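Local coordinates for protein 1,4-beta-N-Acetylmuramidase M1 (Streptomyces coelicolor, PDB 1JFX) that hydrolyses beta-1,4 linkages between N-acetylmuramic acid and N-acetylglucosamine in peptidoglycan, as the Ch-type lysozyme region of a secreted bacteriolytic enzyme, at residues Met27-Ile32 with Ala207-Leu212; Asn51-Gly56 with Asp89-Pro94; Asp122-Tyr127 with Thr132-Ile137; Ser142-Cys147 with Ser174-Trp179; Gly188-Gly191 with Asp196-Arg199. All blocks are in the same frame, centred on the assembly; numbering follows the deposited sequence.

Contact 1: residues Met27-Ile32 with Ala207-Leu212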
# COMPACT_ATOMS: atom_id res chain seq x y z
N MET A 27 5.32 -3.42 -16.43
CA MET A 27 4.88 -2.84 -15.17
C MET A 27 5.49 -1.45 -14.99
O MET A 27 6.67 -1.23 -15.32
CB MET A 27 5.30 -3.73 -14.00
CG MET A 27 4.71 -5.13 -14.06
SD MET A 27 2.90 -5.06 -14.00
CE MET A 27 2.49 -6.84 -14.14
N SER A 28 4.69 -0.53 -14.46
CA SER A 28 5.13 0.84 -14.22
C SER A 28 5.45 1.12 -12.74
O SER A 28 6.26 2.00 -12.43
CB SER A 28 4.04 1.83 -14.64
OG SER A 28 3.74 1.75 -16.02
N PHE A 29 4.80 0.39 -11.84
CA PHE A 29 4.98 0.65 -10.42
C PHE A 29 4.91 -0.61 -9.56
O PHE A 29 4.49 -1.67 -10.02
CB PHE A 29 3.90 1.65 -9.95
CG PHE A 29 2.49 1.08 -9.91
CD1 PHE A 29 2.02 0.41 -8.78
CD2 PHE A 29 1.64 1.20 -11.01
CE1 PHE A 29 0.73 -0.13 -8.74
CE2 PHE A 29 0.35 0.66 -10.99
CZ PHE A 29 -0.10 -0.00 -9.85
N ALA A 30 5.32 -0.46 -8.31
CA ALA A 30 5.26 -1.56 -7.36
C ALA A 30 5.26 -1.07 -5.92
O ALA A 30 5.87 -0.05 -5.60
CB ALA A 30 6.45 -2.51 -7.57
N TYR A 31 4.55 -1.79 -5.07
CA TYR A 31 4.59 -1.54 -3.64
C TYR A 31 5.28 -2.77 -3.07
O TYR A 31 5.02 -3.90 -3.49
CB TYR A 31 3.19 -1.33 -3.05
CG TYR A 31 2.83 0.15 -3.03
CD1 TYR A 31 3.52 1.04 -2.19
CD2 TYR A 31 1.82 0.65 -3.84
CE1 TYR A 31 3.20 2.41 -2.17
CE2 TYR A 31 1.50 2.01 -3.82
CZ TYR A 31 2.19 2.88 -2.99
OH TYR A 31 1.84 4.21 -2.96
N ILE A 32 6.17 -2.53 -2.11
CA ILE A 32 7.01 -3.57 -1.51
C ILE A 32 6.84 -3.61 0.01
O ILE A 32 6.94 -2.58 0.67
CB ILE A 32 8.49 -3.24 -1.84
CG1 ILE A 32 8.66 -3.19 -3.37
CG2 ILE A 32 9.44 -4.25 -1.18
CD1 ILE A 32 9.90 -2.41 -3.84
N ALA A 207 1.41 10.08 -16.38
CA ALA A 207 1.77 11.38 -15.79
C ALA A 207 1.20 11.56 -14.39
O ALA A 207 1.87 12.12 -13.52
CB ALA A 207 1.30 12.51 -16.70
N ARG A 208 -0.03 11.10 -14.17
CA ARG A 208 -0.66 11.22 -12.87
C ARG A 208 0.06 10.35 -11.84
O ARG A 208 0.20 10.73 -10.68
CB ARG A 208 -2.14 10.85 -12.96
CG ARG A 208 -2.91 11.05 -11.66
CD ARG A 208 -4.42 11.03 -11.91
NE ARG A 208 -5.18 11.17 -10.67
CZ ARG A 208 -6.47 11.47 -10.61
NH1 ARG A 208 -7.16 11.65 -11.72
NH2 ARG A 208 -7.08 11.58 -9.43
N LEU A 209 0.54 9.19 -12.28
CA LEU A 209 1.27 8.28 -11.39
C LEU A 209 2.57 8.97 -10.95
O LEU A 209 2.94 8.94 -9.77
CB LEU A 209 1.60 6.96 -12.10
CG LEU A 209 2.52 6.00 -11.33
CD1 LEU A 209 1.81 5.49 -10.07
CD2 LEU A 209 2.91 4.83 -12.23
N LEU A 210 3.26 9.58 -11.90
CA LEU A 210 4.52 10.28 -11.61
C LEU A 210 4.25 11.47 -10.68
O LEU A 210 5.04 11.77 -9.78
CB LEU A 210 5.19 10.75 -12.91
CG LEU A 210 6.54 11.45 -12.76
CD1 LEU A 210 7.58 10.48 -12.20
CD2 LEU A 210 6.99 11.98 -14.13
N ALA A 211 3.14 12.16 -10.92
CA ALA A 211 2.75 13.29 -10.08
C ALA A 211 2.50 12.81 -8.65
O ALA A 211 2.83 13.51 -7.69
CB ALA A 211 1.50 13.94 -10.64
N LEU A 212 1.90 11.63 -8.50
CA LEU A 212 1.65 11.09 -7.16
C LEU A 212 3.00 10.78 -6.49
O LEU A 212 3.22 11.07 -5.31
CB LEU A 212 0.79 9.81 -7.24
CG LEU A 212 0.52 9.13 -5.89
CD1 LEU A 212 -0.22 10.08 -4.96
CD2 LEU A 212 -0.30 7.86 -6.14

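Contact 2: residues Asn51-Gly56 with Asp89-Pro94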
# COMPACT_ATOMS: atom_id res chain seq x y z
N ASN A 51 16.56 -2.69 -6.12
CA ASN A 51 16.47 -3.21 -7.47
C ASN A 51 15.28 -2.69 -8.27
O ASN A 51 15.38 -2.49 -9.48
CB ASN A 51 16.48 -4.74 -7.43
CG ASN A 51 17.76 -5.30 -6.81
OD1 ASN A 51 18.81 -4.65 -6.85
ND2 ASN A 51 17.68 -6.50 -6.25
N ALA A 52 14.15 -2.46 -7.62
CA ALA A 52 13.00 -1.91 -8.33
C ALA A 52 13.38 -0.51 -8.81
O ALA A 52 13.11 -0.15 -9.96
CB ALA A 52 11.78 -1.85 -7.41
N TYR A 53 14.01 0.27 -7.95
CA TYR A 53 14.42 1.63 -8.32
C TYR A 53 15.40 1.58 -9.49
O TYR A 53 15.22 2.28 -10.48
CB TYR A 53 15.08 2.33 -7.11
CG TYR A 53 15.69 3.68 -7.46
CD1 TYR A 53 16.94 3.76 -8.08
CD2 TYR A 53 14.98 4.87 -7.25
CE1 TYR A 53 17.46 4.98 -8.51
CE2 TYR A 53 15.50 6.10 -7.67
CZ TYR A 53 16.73 6.15 -8.31
OH TYR A 53 17.20 7.34 -8.81
N ASN A 54 16.42 0.73 -9.40
CA ASN A 54 17.41 0.67 -10.47
C ASN A 54 16.81 0.23 -11.81
O ASN A 54 17.29 0.61 -12.87
CB ASN A 54 18.57 -0.26 -10.09
CG ASN A 54 19.45 0.32 -8.98
OD1 ASN A 54 19.44 1.53 -8.74
ND2 ASN A 54 20.21 -0.54 -8.32
N ALA A 55 15.74 -0.56 -11.75
CA ALA A 55 15.10 -1.04 -12.97
C ALA A 55 14.17 0.00 -13.59
O ALA A 55 13.64 -0.21 -14.67
CB ALA A 55 14.32 -2.31 -12.69
N GLY A 56 13.96 1.11 -12.88
CA GLY A 56 13.11 2.16 -13.39
C GLY A 56 11.64 2.05 -13.00
O GLY A 56 10.79 2.72 -13.59
N ASP A 89 12.01 11.86 -6.25
CA ASP A 89 13.08 11.42 -7.15
C ASP A 89 12.56 10.71 -8.39
O ASP A 89 13.29 9.93 -9.00
CB ASP A 89 14.08 10.52 -6.40
CG ASP A 89 13.49 9.20 -5.95
OD1 ASP A 89 12.34 8.88 -6.31
OD2 ASP A 89 14.20 8.47 -5.23
N ASN A 90 11.32 11.02 -8.77
CA ASN A 90 10.64 10.43 -9.93
C ASN A 90 10.34 8.94 -9.78
O ASN A 90 9.71 8.36 -10.66
CB ASN A 90 11.47 10.60 -11.21
CG ASN A 90 11.76 12.04 -11.54
OD1 ASN A 90 10.88 12.89 -11.48
ND2 ASN A 90 13.01 12.31 -11.92
N ARG A 91 10.76 8.32 -8.69
CA ARG A 91 10.54 6.89 -8.54
C ARG A 91 10.11 6.40 -7.18
O ARG A 91 10.17 5.20 -6.92
CB ARG A 91 11.82 6.12 -8.92
CG ARG A 91 12.24 6.30 -10.35
CD ARG A 91 13.40 5.39 -10.73
NE ARG A 91 13.92 5.79 -12.03
CZ ARG A 91 15.14 5.52 -12.47
NH1 ARG A 91 15.99 4.83 -11.73
NH2 ARG A 91 15.53 6.01 -13.64
N THR A 92 9.67 7.31 -6.31
CA THR A 92 9.27 6.88 -4.98
C THR A 92 7.83 7.26 -4.67
O THR A 92 7.48 8.44 -4.68
CB THR A 92 10.18 7.50 -3.92
OG1 THR A 92 11.54 7.22 -4.26
CG2 THR A 92 9.89 6.92 -2.54
N LEU A 93 7.00 6.26 -4.43
CA LEU A 93 5.60 6.51 -4.11
C LEU A 93 5.40 6.78 -2.63
O LEU A 93 6.23 6.41 -1.80
CB LEU A 93 4.75 5.29 -4.50
CG LEU A 93 4.61 5.02 -6.00
CD1 LEU A 93 4.06 3.60 -6.23
CD2 LEU A 93 3.70 6.08 -6.62
N PRO A 94 4.29 7.44 -2.27
CA PRO A 94 4.03 7.69 -0.85
C PRO A 94 3.77 6.31 -0.21
O PRO A 94 3.25 5.41 -0.87
CB PRO A 94 2.79 8.58 -0.86
CG PRO A 94 2.10 8.24 -2.17
CD PRO A 94 3.26 8.07 -3.12
O HOH W 1 15.67 9.27 -9.87

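Contact 3: residues Asp122-Tyr127 with Thr132-Ile137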
# COMPACT_ATOMS: atom_id res chain seq x y z
N ASP A 122 -4.20 8.79 13.66
CA ASP A 122 -2.89 8.98 14.28
C ASP A 122 -1.78 8.52 13.35
O ASP A 122 -0.73 9.18 13.23
CB ASP A 122 -2.80 8.23 15.61
CG ASP A 122 -3.62 8.89 16.72
OD1 ASP A 122 -4.10 10.03 16.53
OD2 ASP A 122 -3.76 8.26 17.80
N PHE A 123 -1.98 7.38 12.69
CA PHE A 123 -0.97 6.88 11.77
C PHE A 123 -0.81 7.88 10.62
O PHE A 123 0.31 8.23 10.23
CB PHE A 123 -1.36 5.49 11.22
CG PHE A 123 -0.25 4.81 10.45
CD1 PHE A 123 0.09 5.21 9.16
CD2 PHE A 123 0.46 3.76 11.03
CE1 PHE A 123 1.14 4.58 8.46
CE2 PHE A 123 1.50 3.11 10.35
CZ PHE A 123 1.84 3.52 9.05
N HIS A 124 -1.93 8.37 10.10
CA HIS A 124 -1.86 9.33 9.01
C HIS A 124 -1.14 10.61 9.46
O HIS A 124 -0.27 11.11 8.75
CB HIS A 124 -3.27 9.66 8.50
CG HIS A 124 -3.30 10.80 7.52
ND1 HIS A 124 -3.18 12.12 7.91
CD2 HIS A 124 -3.36 10.81 6.16
CE1 HIS A 124 -3.16 12.89 6.83
NE2 HIS A 124 -3.27 12.12 5.76
N ALA A 125 -1.49 11.13 10.63
CA ALA A 125 -0.88 12.36 11.10
C ALA A 125 0.62 12.22 11.28
O ALA A 125 1.38 13.11 10.87
CB ALA A 125 -1.51 12.79 12.41
N ARG A 126 1.06 11.12 11.88
CA ARG A 126 2.49 10.94 12.11
C ARG A 126 3.24 10.65 10.82
O ARG A 126 4.36 11.14 10.63
CB ARG A 126 2.73 9.83 13.14
CG ARG A 126 4.21 9.62 13.52
CD ARG A 126 4.93 10.92 13.92
NE ARG A 126 4.24 11.71 14.94
CZ ARG A 126 4.57 11.74 16.23
NH1 ARG A 126 5.59 11.03 16.70
NH2 ARG A 126 3.90 12.54 17.06
N TYR A 127 2.65 9.86 9.93
CA TYR A 127 3.33 9.57 8.68
C TYR A 127 3.51 10.88 7.89
O TYR A 127 4.56 11.09 7.27
CB TYR A 127 2.55 8.55 7.85
CG TYR A 127 3.32 8.13 6.62
CD1 TYR A 127 4.49 7.36 6.75
CD2 TYR A 127 2.95 8.56 5.35
CE1 TYR A 127 5.26 7.04 5.63
CE2 TYR A 127 3.71 8.24 4.22
CZ TYR A 127 4.87 7.49 4.37
OH TYR A 127 5.65 7.22 3.27
N THR A 132 5.81 14.32 4.88
CA THR A 132 5.02 15.36 4.20
C THR A 132 3.92 14.73 3.34
O THR A 132 3.09 15.45 2.79
CB THR A 132 5.83 16.35 3.26
OG1 THR A 132 6.18 15.71 2.03
CG2 THR A 132 7.08 16.87 3.97
N ARG A 133 3.89 13.40 3.25
CA ARG A 133 2.90 12.76 2.40
C ARG A 133 1.68 12.19 3.09
O ARG A 133 1.75 11.77 4.25
CB ARG A 133 3.53 11.61 1.61
CG ARG A 133 4.79 11.95 0.81
CD ARG A 133 4.55 13.09 -0.19
NE ARG A 133 3.38 12.92 -1.06
CZ ARG A 133 3.36 12.28 -2.23
NH1 ARG A 133 4.47 11.73 -2.72
NH2 ARG A 133 2.24 12.22 -2.93
N ASP A 134 0.56 12.18 2.36
CA ASP A 134 -0.69 11.56 2.82
C ASP A 134 -0.52 10.05 2.57
O ASP A 134 -0.33 9.62 1.43
CB ASP A 134 -1.89 12.06 2.01
CG ASP A 134 -2.29 13.47 2.36
OD1 ASP A 134 -2.12 13.87 3.53
OD2 ASP A 134 -2.80 14.20 1.47
N VAL A 135 -0.59 9.26 3.63
CA VAL A 135 -0.43 7.82 3.50
C VAL A 135 -1.55 7.22 2.65
O VAL A 135 -2.70 7.65 2.73
CB VAL A 135 -0.39 7.15 4.89
CG1 VAL A 135 -1.77 7.22 5.55
CG2 VAL A 135 0.09 5.69 4.76
N VAL A 136 -1.19 6.24 1.81
CA VAL A 136 -2.17 5.55 0.98
C VAL A 136 -2.75 4.43 1.84
O VAL A 136 -2.01 3.70 2.49
CB VAL A 136 -1.48 4.95 -0.26
CG1 VAL A 136 -2.45 4.06 -1.04
CG2 VAL A 136 -0.97 6.09 -1.14
N ILE A 137 -4.07 4.27 1.85
CA ILE A 137 -4.69 3.22 2.64
C ILE A 137 -5.06 2.01 1.78
O ILE A 137 -5.83 2.12 0.81
CB ILE A 137 -5.98 3.74 3.36
CG1 ILE A 137 -5.60 4.76 4.43
CG2 ILE A 137 -6.75 2.55 4.00
CD1 ILE A 137 -6.81 5.44 5.09
O HOH W 2 0.03 10.44 6.01

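Contact 4: residues Ser142-Cys147 with Ser174-Trp179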
# COMPACT_ATOMS: atom_id res chain seq x y z
N SER A 142 -14.93 -4.62 2.93
CA SER A 142 -15.51 -5.29 4.10
C SER A 142 -14.85 -4.85 5.39
O SER A 142 -15.52 -4.52 6.37
CB SER A 142 -15.34 -6.82 3.99
OG SER A 142 -16.27 -7.34 3.06
N TRP A 143 -13.52 -4.87 5.40
CA TRP A 143 -12.81 -4.49 6.60
C TRP A 143 -13.06 -3.01 6.91
O TRP A 143 -13.34 -2.65 8.05
CB TRP A 143 -11.31 -4.75 6.46
CG TRP A 143 -10.60 -4.63 7.76
CD1 TRP A 143 -10.33 -5.65 8.65
CD2 TRP A 143 -10.13 -3.43 8.39
NE1 TRP A 143 -9.74 -5.15 9.79
CE2 TRP A 143 -9.60 -3.79 9.65
CE3 TRP A 143 -10.12 -2.09 8.00
CZ2 TRP A 143 -9.07 -2.85 10.54
CZ3 TRP A 143 -9.59 -1.14 8.89
CH2 TRP A 143 -9.08 -1.54 10.15
N TRP A 144 -12.94 -2.15 5.90
CA TRP A 144 -13.16 -0.73 6.15
C TRP A 144 -14.54 -0.46 6.75
O TRP A 144 -14.68 0.20 7.79
CB TRP A 144 -13.03 0.08 4.86
CG TRP A 144 -13.09 1.55 5.14
CD1 TRP A 144 -14.17 2.39 4.99
CD2 TRP A 144 -12.04 2.34 5.70
NE1 TRP A 144 -13.85 3.65 5.44
CE2 TRP A 144 -12.55 3.65 5.88
CE3 TRP A 144 -10.72 2.07 6.08
CZ2 TRP A 144 -11.78 4.69 6.42
CZ3 TRP A 144 -9.95 3.11 6.62
CH2 TRP A 144 -10.49 4.40 6.78
N ASN A 145 -15.57 -0.99 6.10
CA ASN A 145 -16.90 -0.73 6.60
C ASN A 145 -17.14 -1.33 7.98
O ASN A 145 -17.68 -0.66 8.87
CB ASN A 145 -17.93 -1.21 5.57
CG ASN A 145 -17.98 -0.30 4.34
OD1 ASN A 145 -17.70 0.91 4.44
ND2 ASN A 145 -18.34 -0.86 3.19
N THR A 146 -16.71 -2.56 8.18
CA THR A 146 -16.89 -3.20 9.47
C THR A 146 -16.11 -2.57 10.61
O THR A 146 -16.69 -2.18 11.64
CB THR A 146 -16.53 -4.68 9.39
OG1 THR A 146 -17.51 -5.33 8.57
CG2 THR A 146 -16.49 -5.33 10.77
N CYS A 147 -14.79 -2.44 10.44
CA CYS A 147 -13.96 -1.92 11.51
C CYS A 147 -13.93 -0.42 11.73
O CYS A 147 -13.55 0.02 12.81
CB CYS A 147 -12.55 -2.47 11.36
SG CYS A 147 -12.44 -4.29 11.40
N SER A 174 -18.40 4.04 0.57
CA SER A 174 -18.81 5.43 0.45
C SER A 174 -17.80 6.40 1.05
O SER A 174 -17.77 7.57 0.69
CB SER A 174 -20.17 5.62 1.13
OG SER A 174 -20.07 5.32 2.51
N GLY A 175 -16.97 5.91 1.97
CA GLY A 175 -15.98 6.73 2.64
C GLY A 175 -14.79 7.20 1.81
O GLY A 175 -13.93 7.92 2.32
N PHE A 176 -14.71 6.76 0.55
CA PHE A 176 -13.65 7.17 -0.37
C PHE A 176 -14.31 7.72 -1.64
O PHE A 176 -15.30 7.17 -2.12
CB PHE A 176 -12.71 6.00 -0.66
CG PHE A 176 -11.90 5.58 0.54
CD1 PHE A 176 -10.85 6.38 1.00
CD2 PHE A 176 -12.25 4.45 1.28
CE1 PHE A 176 -10.17 6.06 2.18
CE2 PHE A 176 -11.58 4.12 2.46
CZ PHE A 176 -10.53 4.94 2.91
N PRO A 177 -13.79 8.83 -2.19
CA PRO A 177 -14.35 9.43 -3.40
C PRO A 177 -14.12 8.63 -4.68
O PRO A 177 -14.84 8.79 -5.66
CB PRO A 177 -13.68 10.80 -3.44
CG PRO A 177 -12.31 10.50 -2.86
CD PRO A 177 -12.65 9.62 -1.67
N THR A 178 -13.10 7.78 -4.65
CA THR A 178 -12.75 6.95 -5.79
C THR A 178 -11.58 6.08 -5.34
O THR A 178 -11.13 6.19 -4.19
CB THR A 178 -12.28 7.80 -7.01
OG1 THR A 178 -12.13 6.96 -8.16
CG2 THR A 178 -10.94 8.49 -6.73
N TRP A 179 -11.10 5.21 -6.21
CA TRP A 179 -9.94 4.40 -5.86
C TRP A 179 -8.75 4.95 -6.64
O TRP A 179 -8.91 5.47 -7.75
CB TRP A 179 -10.15 2.92 -6.20
CG TRP A 179 -10.49 2.64 -7.64
CD1 TRP A 179 -11.73 2.65 -8.20
CD2 TRP A 179 -9.57 2.28 -8.68
NE1 TRP A 179 -11.65 2.31 -9.53
CE2 TRP A 179 -10.34 2.07 -9.85
CE3 TRP A 179 -8.18 2.10 -8.74
CZ2 TRP A 179 -9.77 1.69 -11.07
CZ3 TRP A 179 -7.61 1.72 -9.95
CH2 TRP A 179 -8.40 1.52 -11.10
O HOH W 3 -17.54 3.83 3.88

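Contact 5: residues Gly188-Gly191 with Asp196-Arg199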
# COMPACT_ATOMS: atom_id res chain seq x y z
N GLY A 188 -1.59 -13.63 -10.21
CA GLY A 188 -1.12 -13.28 -11.54
C GLY A 188 0.26 -13.84 -11.87
O GLY A 188 0.89 -14.56 -11.09
N ARG A 189 0.72 -13.48 -13.06
CA ARG A 189 2.03 -13.89 -13.53
C ARG A 189 2.72 -12.65 -14.09
O ARG A 189 2.09 -11.81 -14.74
CB ARG A 189 1.91 -14.95 -14.63
CG ARG A 189 1.51 -16.32 -14.12
CD ARG A 189 2.60 -16.89 -13.24
NE ARG A 189 2.28 -18.24 -12.78
CZ ARG A 189 1.52 -18.52 -11.73
NH1 ARG A 189 0.98 -17.54 -11.00
NH2 ARG A 189 1.30 -19.78 -11.38
N VAL A 190 4.01 -12.51 -13.78
CA VAL A 190 4.78 -11.40 -14.31
C VAL A 190 6.22 -11.88 -14.45
O VAL A 190 6.75 -12.56 -13.56
CB VAL A 190 4.74 -10.14 -13.40
CG1 VAL A 190 5.53 -10.39 -12.11
CG2 VAL A 190 5.31 -8.94 -14.14
N GLY A 191 6.83 -11.56 -15.57
CA GLY A 191 8.21 -11.95 -15.79
C GLY A 191 9.07 -11.43 -14.64
O GLY A 191 8.87 -10.30 -14.17
N ASP A 196 2.70 -17.04 -7.98
CA ASP A 196 1.62 -16.07 -7.87
C ASP A 196 2.08 -14.68 -7.46
O ASP A 196 2.87 -14.53 -6.53
CB ASP A 196 0.57 -16.54 -6.85
CG ASP A 196 -0.20 -17.76 -7.32
OD1 ASP A 196 -0.28 -18.01 -8.54
OD2 ASP A 196 -0.76 -18.46 -6.45
N VAL A 197 1.61 -13.67 -8.17
CA VAL A 197 1.96 -12.30 -7.82
C VAL A 197 0.69 -11.45 -7.77
O VAL A 197 -0.25 -11.68 -8.53
CB VAL A 197 2.97 -11.67 -8.82
CG1 VAL A 197 2.29 -11.39 -10.17
CG2 VAL A 197 3.55 -10.39 -8.22
N ASP A 198 0.66 -10.49 -6.85
CA ASP A 198 -0.45 -9.56 -6.73
C ASP A 198 -0.33 -8.53 -7.84
O ASP A 198 0.74 -7.93 -8.02
CB ASP A 198 -0.39 -8.80 -5.40
CG ASP A 198 -0.61 -9.68 -4.19
OD1 ASP A 198 -1.15 -10.79 -4.33
OD2 ASP A 198 -0.27 -9.22 -3.07
N ARG A 199 -1.42 -8.32 -8.58
CA ARG A 199 -1.42 -7.35 -9.68
C ARG A 199 -2.34 -6.19 -9.34
O ARG A 199 -3.44 -6.37 -8.81
CB ARG A 199 -1.86 -8.00 -11.00
CG ARG A 199 -0.92 -9.12 -11.47
CD ARG A 199 -1.15 -9.48 -12.93
NE ARG A 199 -0.93 -8.32 -13.79
CZ ARG A 199 -1.06 -8.32 -15.11
NH1 ARG A 199 -1.42 -9.44 -15.73
NH2 ARG A 199 -0.87 -7.21 -15.82
O HOH W 4 -0.44 -20.59 -9.17

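Contact 1: residues Met27-Ile32 with Ala207-Leu212
F29 and L209 meet because of two torsions. F29 holds CG between its backbone N and carbonyl carbon (chi1 70°), which leaves CB and the near side of the ring facing the helix. L209 has CG trans to its N (chi1 172°), which sends the isobutyl group out from the helix toward the strand. The contact belongs to the beta/alpha barrel of this family 25 lysozyme. It joins the start of barrel strand 29-36 to the C-terminal helix 206-214. One methyl group carries it on the helix side. CD2 of L209 lies 4.0 Å from CD2 of F29, and the two side chains cross at about a right angle. The same methyl reaches CB of S28. These are ordinary van der Waals distances, and the buried surface is small. The ring of F29 also meets the ring of F181 and packs on N200 and F202 of strand 196-202. L209 touches V5 as well, just ahead of strand 6-10. The helix therefore lies near the end of the barrel where strands 6-10 and 29-36 begin. The backbone of F29 is bonded to I8 in strand 6-10, and that of A30 to I58 and G60 of strand 58-64. S28 offers its carbon and not its hydroxyl: CB is 4.0 Å from CD2 of L209, while OG turns away from that methyl.

Contact 2: residues Asn51-Gly56 with Asp89-Pro94
R91 and Y53 bury the most surface here, with G56 and D89 adding smaller shares. The contact joins the end of helix 45-54, closed by a Schellman motif at G56, to the loop that leads into strand 96-98 of the beta/alpha barrel. R91 is extended from CG to NE, and this lays CD and the guanidinium over one face of the Y53 ring. CD makes a CH-pi contact, 4.0 Å from the ring centroid. CZ lies further on, 4.8 Å from the same centroid, in a cation-pi position. The guanidinium is tilted from the ring, with the planes 51° apart. Its NH1 comes nearest, 3.5 Å from CE1 of Y53. NH1 also gives a weak hydrogen bond to the backbone O of Y53, 2.9 Å long and bent to 120° at the hydrogen. That oxygen already accepts from the backbone N of G56 within the helix cap. CA of G56 lies over a face of the guanidinium, 4.0 Å from NE of R91.

D89 shapes the loop from within. Its OD1 accepts from the backbone N of R91, which makes an Asx turn, and from OG1 of T92. The two donors arrive from opposite faces of the carboxylate plane. T92 OG1 is bonded to R59 as well. The other carboxylate oxygen of D89, OD2, comes near the ring at CE2 of Y53, 3.6 Å away. A water then bridges the segments, 2.7 Å from OH of Y53 and donating to the backbone O of D89 at 2.6 Å.

Contact 3: residues Asp122-Tyr127 with Thr132-Ile137
OD1 of D134 is gripped by two side chains of helix 113-131. H124 gives it a hydrogen bond from NE2, 3.1 Å long with an angle of 138° at the hydrogen, and K128 makes a salt bridge to the same oxygen. The imidazole donor sits above the carboxylate plane, 45° out of it. H124 reaches D134 with CG trans to its backbone N (chi1 171°), which carries the ring from the helix toward the loop.

A water ties the backbones together. It donates to O of H124 and to O of R133, 2.8 Å in each case, and accepts from N of V135 at 2.7 Å. The water lies over a face of the H124 ring and in plane at the edge of the Y127 ring.

V135 packs against three side chains of the helix. Its CB is 3.7 Å from CD2 of Y127. CG2 meets the edge of the F123 ring, 4.0 Å from CE1, and CG1 reaches CD2 of H124 at 4.0 Å. The hydroxyl of Y127 reaches past this cluster to bond with G84 and G95. R133 turns away from the helix, toward L212 and the ring of W86.

The contact lies in the beta-alpha-beta unit formed by strand 96-98, helix 113-131 and strand 136-139. F123 and V135 both pack on L97 of strand 96-98, and F123 also touches A76 of helix 72-81, the preceding helix in the chain.

Contact 4: residues Ser142-Cys147 with Ser174-Trp179
W144 turns one face of its indole to the edge of the F176 ring. With CG trans to the backbone N (chi1 -173°), the bond from CB carries the indole off helix 141-148 toward the loop. CG comes first, 4.0 Å from CE2 of F176. NE1 is 3.8 Å from that same carbon, but its N-H is spent on the backbone O of W151. CE2 of W144 makes the closest approach, 3.6 Å from CE2 of F176, which stands over the centre of the indole. Beyond it, CZ2 meets CZ of F176 at 3.7 Å. CH2, at the far end, is 3.9 Å from CZ. The pair is edge-to-face: the centroids of the W144 five-membered ring and the F176 ring are 4.9 Å apart, planes at 57°. In the beta/alpha barrel this joins the helix after strand 136-139 to the loop between strands 160-163 and 181-185. F176 also stacks on F160, and W144 touches I120 of helix 113-131. C147, one turn along from W143, forms a disulfide with C108. A water in plane at the indole edge links the segments: it donates to OD1 of N145 and accepts from the backbone N of G175 at 2.9 Å.

Contact 5: residues Gly188-Gly191 with Asp196-Arg199
Backbone bonds join G188 and V197 as an antiparallel hydrogen-bonded pair. N of G188 gives to O of V197 at 2.9 Å, and N of V197 returns a bond to O of G188 at 3.1 Å. This is the one bridge between the segments, in keeping with the 96° between the short strands.

The charged contact lies beside it. NH1 of R189 makes a salt bridge to OD1 of D196, 2.8 Å long and nearly straight at 166°. OD1 accepts with its anti lone pair and lies close to the guanidinium plane. The arginine chain is bent at chi2 (-66°), which folds its end back over the strand pair. There NH1 also bonds to O of G188 at 3.0 Å. That oxygen thus has two donors, coming from opposite faces of its carbonyl plane. A water accepts from NH2 of R189 and donates to OD1 of D196, so it bridges the two charged groups a second time.

The apolar contacts are few. CG1 of V190 touches CG1 of V197 at 3.9 Å, with the two side chains about perpendicular. CD of R199 rests 4.0 Å from CA of G188, where no side chain intervenes.

The pair sits where strand 188-190 meets the start of strand 196-202. Strand 196-202 pairs antiparallel with strands 181-185 and 6-10 and closes the beta/alpha barrel between them.

How the contacts relate
In the beta/alpha barrel, contacts 2 to 5 are nested inside the chain loop closed by contact 1. Contacts 1 and 2 have centres 9 Å apart and share a probable hydrogen bond, OH of Y31 to O of P94 at 2.8 Å. Contact 3 joins contact 1 through another probable hydrogen bond, NH2 of R133 to O of L212, also 2.8 Å. Contact 5 meets contact 1 at CE of M27 and CG2 of V190. Contacts 3 and 4 touch at I137 and W144. Contact 2 lies away from the predicted active site. Between side chains, F29 and V197 are each about 7 Å from D9, F123 about 9 Å from D98 and W144 about 9 Å from E100.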